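Local coordinates for glutaredoxin-glutathione complex (Polygonaceae, PDB 5KQA), which binds glutathione and, as a glutaredoxin of the thioredoxin fold, probably catalyses glutathione-dependent thiol-disulfide exchange, at residues F42-C47 with E68-S73. Sequence-based numbering, arbitrary orientation.
Sequences FSKTYC and ELDQES. With GSH (glutathione), chain B.
At the edge of the glutathione pocket of this thioredoxin-fold protein, the end of strand 39-43 and the loop after it, through Lys-44 and Thr-45, are tied to the 3-10 segment opened by Leu-69. The parallel pairing of the two strands, bridged at Ser-43 and Glu-68, ends in a nearly straight bond, Leu-69 N to Ser-43 O (2.7 Å, 167° at the hydrogen). Beyond it Asp-70 grips Thr-45 twice. Its OD1 accepts the backbone N of Thr-45 at 3.0 Å, the donor standing 43° out of the carboxylate plane, whereas OD2 takes the hydroxyl OG1 at 2.7 Å through its syn lone pair. With CG of Asp-70 wedged between its own backbone N and carbonyl carbon (chi1 55°), both oxygens reach the threonine. OG1 in turn accepts NE2 of Gln-71 at 2.7 Å, close to the amide plane, so one hydroxyl both gives and receives. A valine at Thr-45 would probably leave Asp-70 OD2 and Gln-71 NE2 without this shared partner, letting the glutamine amide turn more freely. Lys-44 lays its CB 3.7 Å from Asp-70 OD1, and its chain, extended beyond CG, takes NZ on to the glycine carboxylate of glutathione, 3.0 Å from O31 with a weak second bond to O32; NZ also hydrogen-bonds to OE1 of Gln-79. A type I turn from Lys-44 leads to Cys-47, whose SG lies 3.1 Å from SG2 of the ligand, at the N-cap of helix 48-60 and in a CxxC sequence consistent with the redox site of glutaredoxins. That helix also supplies Lys-54, which salt-bridges Glu-68 and hydrogen-bonds Ser-43 OG. On the apolar side, CD2 of Leu-69 comes obliquely to the Phe-42 ring, 4.2 Å from CD1; Leu-69 rests on helix 75-86, Phe-42 reaches that helix and helix 20-35, and strand 39-43 pairs onward with strand 93-96.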
loop_
_atom_site.group_PDB
_atom_site.type_symbol
_atom_site.label_atom_id
_atom_site.label_comp_id
_atom_site.label_asym_id
_atom_site.label_seq_id
_atom_site.Cartn_x
_atom_site.Cartn_y
_atom_site.Cartn_z
ATOM N N PHE A 42 0.812 -2.108 1.500
ATOM C CA PHE A 42 0.388 -3.477 1.776
ATOM C C PHE A 42 1.415 -4.391 1.134
ATOM O O PHE A 42 1.704 -4.291 -0.046
ATOM C CB PHE A 42 -1.020 -3.770 1.271
ATOM C CG PHE A 42 -2.086 -3.004 1.995
ATOM C CD1 PHE A 42 -2.566 -3.446 3.224
ATOM C CD2 PHE A 42 -2.599 -1.834 1.458
ATOM C CE1 PHE A 42 -3.553 -2.737 3.903
ATOM C CE2 PHE A 42 -3.594 -1.117 2.128
ATOM C CZ PHE A 42 -4.067 -1.572 3.358
ATOM N N SER A 43 1.971 -5.278 1.945
ATOM C CA SER A 43 3.225 -5.942 1.622
ATOM C C SER A 43 3.205 -7.426 2.013
ATOM O O SER A 43 2.288 -7.889 2.706
ATOM C CB SER A 43 4.363 -5.208 2.350
ATOM O OG SER A 43 5.621 -5.833 2.170
ATOM N N LYS A 44 4.208 -8.171 1.556
ATOM C CA LYS A 44 4.548 -9.452 2.190
ATOM C C LYS A 44 6.038 -9.442 2.543
ATOM O O LYS A 44 6.845 -8.841 1.834
ATOM C CB LYS A 44 4.182 -10.633 1.290
ATOM C CG LYS A 44 2.673 -10.903 1.273
ATOM C CD LYS A 44 2.301 -12.073 0.364
ATOM C CE LYS A 44 0.800 -12.360 0.435
ATOM N NZ LYS A 44 0.404 -13.483 -0.457
ATOM N N THR A 45 6.395 -10.068 3.659
ATOM C CA THR A 45 7.737 -9.921 4.227
ATOM C C THR A 45 8.869 -10.264 3.255
ATOM O O THR A 45 9.902 -9.602 3.229
ATOM C CB THR A 45 7.906 -10.805 5.481
ATOM O OG1 THR A 45 6.773 -10.637 6.338
ATOM C CG2 THR A 45 9.183 -10.430 6.239
ATOM N N TYR A 46 8.681 -11.299 2.446
ATOM C CA TYR A 46 9.769 -11.751 1.586
ATOM C C TYR A 46 9.485 -11.481 0.110
ATOM O O TYR A 46 9.970 -12.197 -0.766
ATOM C CB TYR A 46 10.049 -13.237 1.853
ATOM C CG TYR A 46 10.308 -13.455 3.335
ATOM C CD1 TYR A 46 11.523 -13.094 3.902
ATOM C CD2 TYR A 46 9.317 -13.962 4.173
ATOM C CE1 TYR A 46 11.757 -13.246 5.271
ATOM C CE2 TYR A 46 9.544 -14.124 5.540
ATOM C CZ TYR A 46 10.767 -13.763 6.076
ATOM O OH TYR A 46 10.999 -13.924 7.424
ATOM N N CYS A 47 8.715 -10.428 -0.154
ATOM C CA CYS A 47 8.460 -9.997 -1.525
ATOM C C CYS A 47 9.550 -9.032 -1.975
ATOM O O CYS A 47 9.728 -7.956 -1.380
ATOM C CB CYS A 47 7.089 -9.332 -1.654
ATOM S SG CYS A 47 6.801 -8.604 -3.302
ATOM N N GLU A 68 2.288 -6.268 6.609
ATOM C CA GLU A 68 2.721 -7.537 6.034
ATOM C C GLU A 68 1.588 -8.548 6.060
ATOM O O GLU A 68 1.282 -9.095 7.116
ATOM C CB GLU A 68 3.929 -8.089 6.798
ATOM C CG GLU A 68 5.137 -7.160 6.845
ATOM C CD GLU A 68 5.858 -7.074 5.511
ATOM O OE1 GLU A 68 5.272 -7.507 4.500
ATOM O OE2 GLU A 68 7.011 -6.586 5.468
ATOM N N LEU A 69 0.974 -8.806 4.908
ATOM C CA LEU A 69 -0.211 -9.660 4.866
ATOM C C LEU A 69 0.065 -11.087 5.362
ATOM O O LEU A 69 -0.804 -11.729 5.969
ATOM C CB LEU A 69 -0.777 -9.708 3.452
ATOM C CG LEU A 69 -1.202 -8.381 2.837
ATOM C CD1 LEU A 69 -1.885 -8.654 1.501
ATOM C CD2 LEU A 69 -2.106 -7.623 3.790
ATOM N N ASP A 70 1.280 -11.567 5.117
ATOM C CA ASP A 70 1.678 -12.918 5.521
ATOM C C ASP A 70 1.782 -13.061 7.040
ATOM O O ASP A 70 1.883 -14.164 7.562
ATOM C CB ASP A 70 3.021 -13.287 4.881
ATOM C CG ASP A 70 4.092 -12.275 5.188
ATOM O OD1 ASP A 70 3.859 -11.080 4.918
ATOM O OD2 ASP A 70 5.150 -12.655 5.727
ATOM N N GLN A 71 1.769 -11.937 7.747
ATOM C CA GLN A 71 1.876 -11.955 9.199
ATOM C C GLN A 71 0.571 -11.551 9.866
ATOM O O GLN A 71 0.488 -11.452 11.086
ATOM C CB GLN A 71 2.997 -11.033 9.648
ATOM C CG GLN A 71 4.344 -11.486 9.116
ATOM C CD GLN A 71 5.469 -10.778 9.789
ATOM O OE1 GLN A 71 5.519 -10.729 11.011
ATOM N NE2 GLN A 71 6.377 -10.200 9.001
ATOM N N GLU A 72 -0.445 -11.295 9.055
ATOM C CA GLU A 72 -1.750 -10.930 9.583
ATOM C C GLU A 72 -2.646 -12.164 9.552
ATOM O O GLU A 72 -2.637 -12.900 8.565
ATOM C CB GLU A 72 -2.356 -9.784 8.768
ATOM C CG GLU A 72 -1.552 -8.487 8.827
ATOM C CD GLU A 72 -1.712 -7.746 10.148
ATOM O OE1 GLU A 72 -2.698 -7.998 10.865
ATOM O OE2 GLU A 72 -0.857 -6.896 10.465
ATOM N N SER A 73 -3.405 -12.416 10.619
ATOM C CA SER A 73 -4.286 -13.583 10.612
ATOM C C SER A 73 -5.304 -13.498 9.477
ATOM O O SER A 73 -5.664 -14.516 8.891
ATOM C CB SER A 73 -5.017 -13.750 11.947
ATOM O OG SER A 73 -5.769 -12.593 12.276
HETATM N N1 GSH B . 4.624 -5.747 -11.369
HETATM C CA1 GSH B . 4.389 -5.982 -9.982
HETATM C C1 GSH B . 5.021 -4.841 -9.218
HETATM O O11 GSH B . 4.641 -4.573 -8.046
HETATM O O12 GSH B . 5.923 -4.146 -9.767
HETATM C CB1 GSH B . 4.959 -7.330 -9.560
HETATM C CG1 GSH B . 4.771 -7.559 -8.064
HETATM C CD1 GSH B . 4.765 -9.044 -7.709
HETATM O OE1 GSH B . 4.947 -9.888 -8.569
HETATM N N2 GSH B . 4.543 -9.457 -6.360
HETATM C CA2 GSH B . 4.521 -10.838 -5.996
HETATM C C2 GSH B . 3.138 -11.307 -5.619
HETATM O O2 GSH B . 2.357 -10.575 -5.030
HETATM C CB2 GSH B . 5.315 -11.084 -4.733
HETATM S SG2 GSH B . 7.056 -11.157 -5.051
HETATM N N3 GSH B . 2.769 -12.645 -5.914
HETATM C CA3 GSH B . 1.484 -13.115 -5.525
HETATM C C3 GSH B . 1.398 -13.095 -3.999
HETATM O O31 GSH B . 0.295 -12.889 -3.428
HETATM O O32 GSH B . 2.423 -13.277 -3.280
#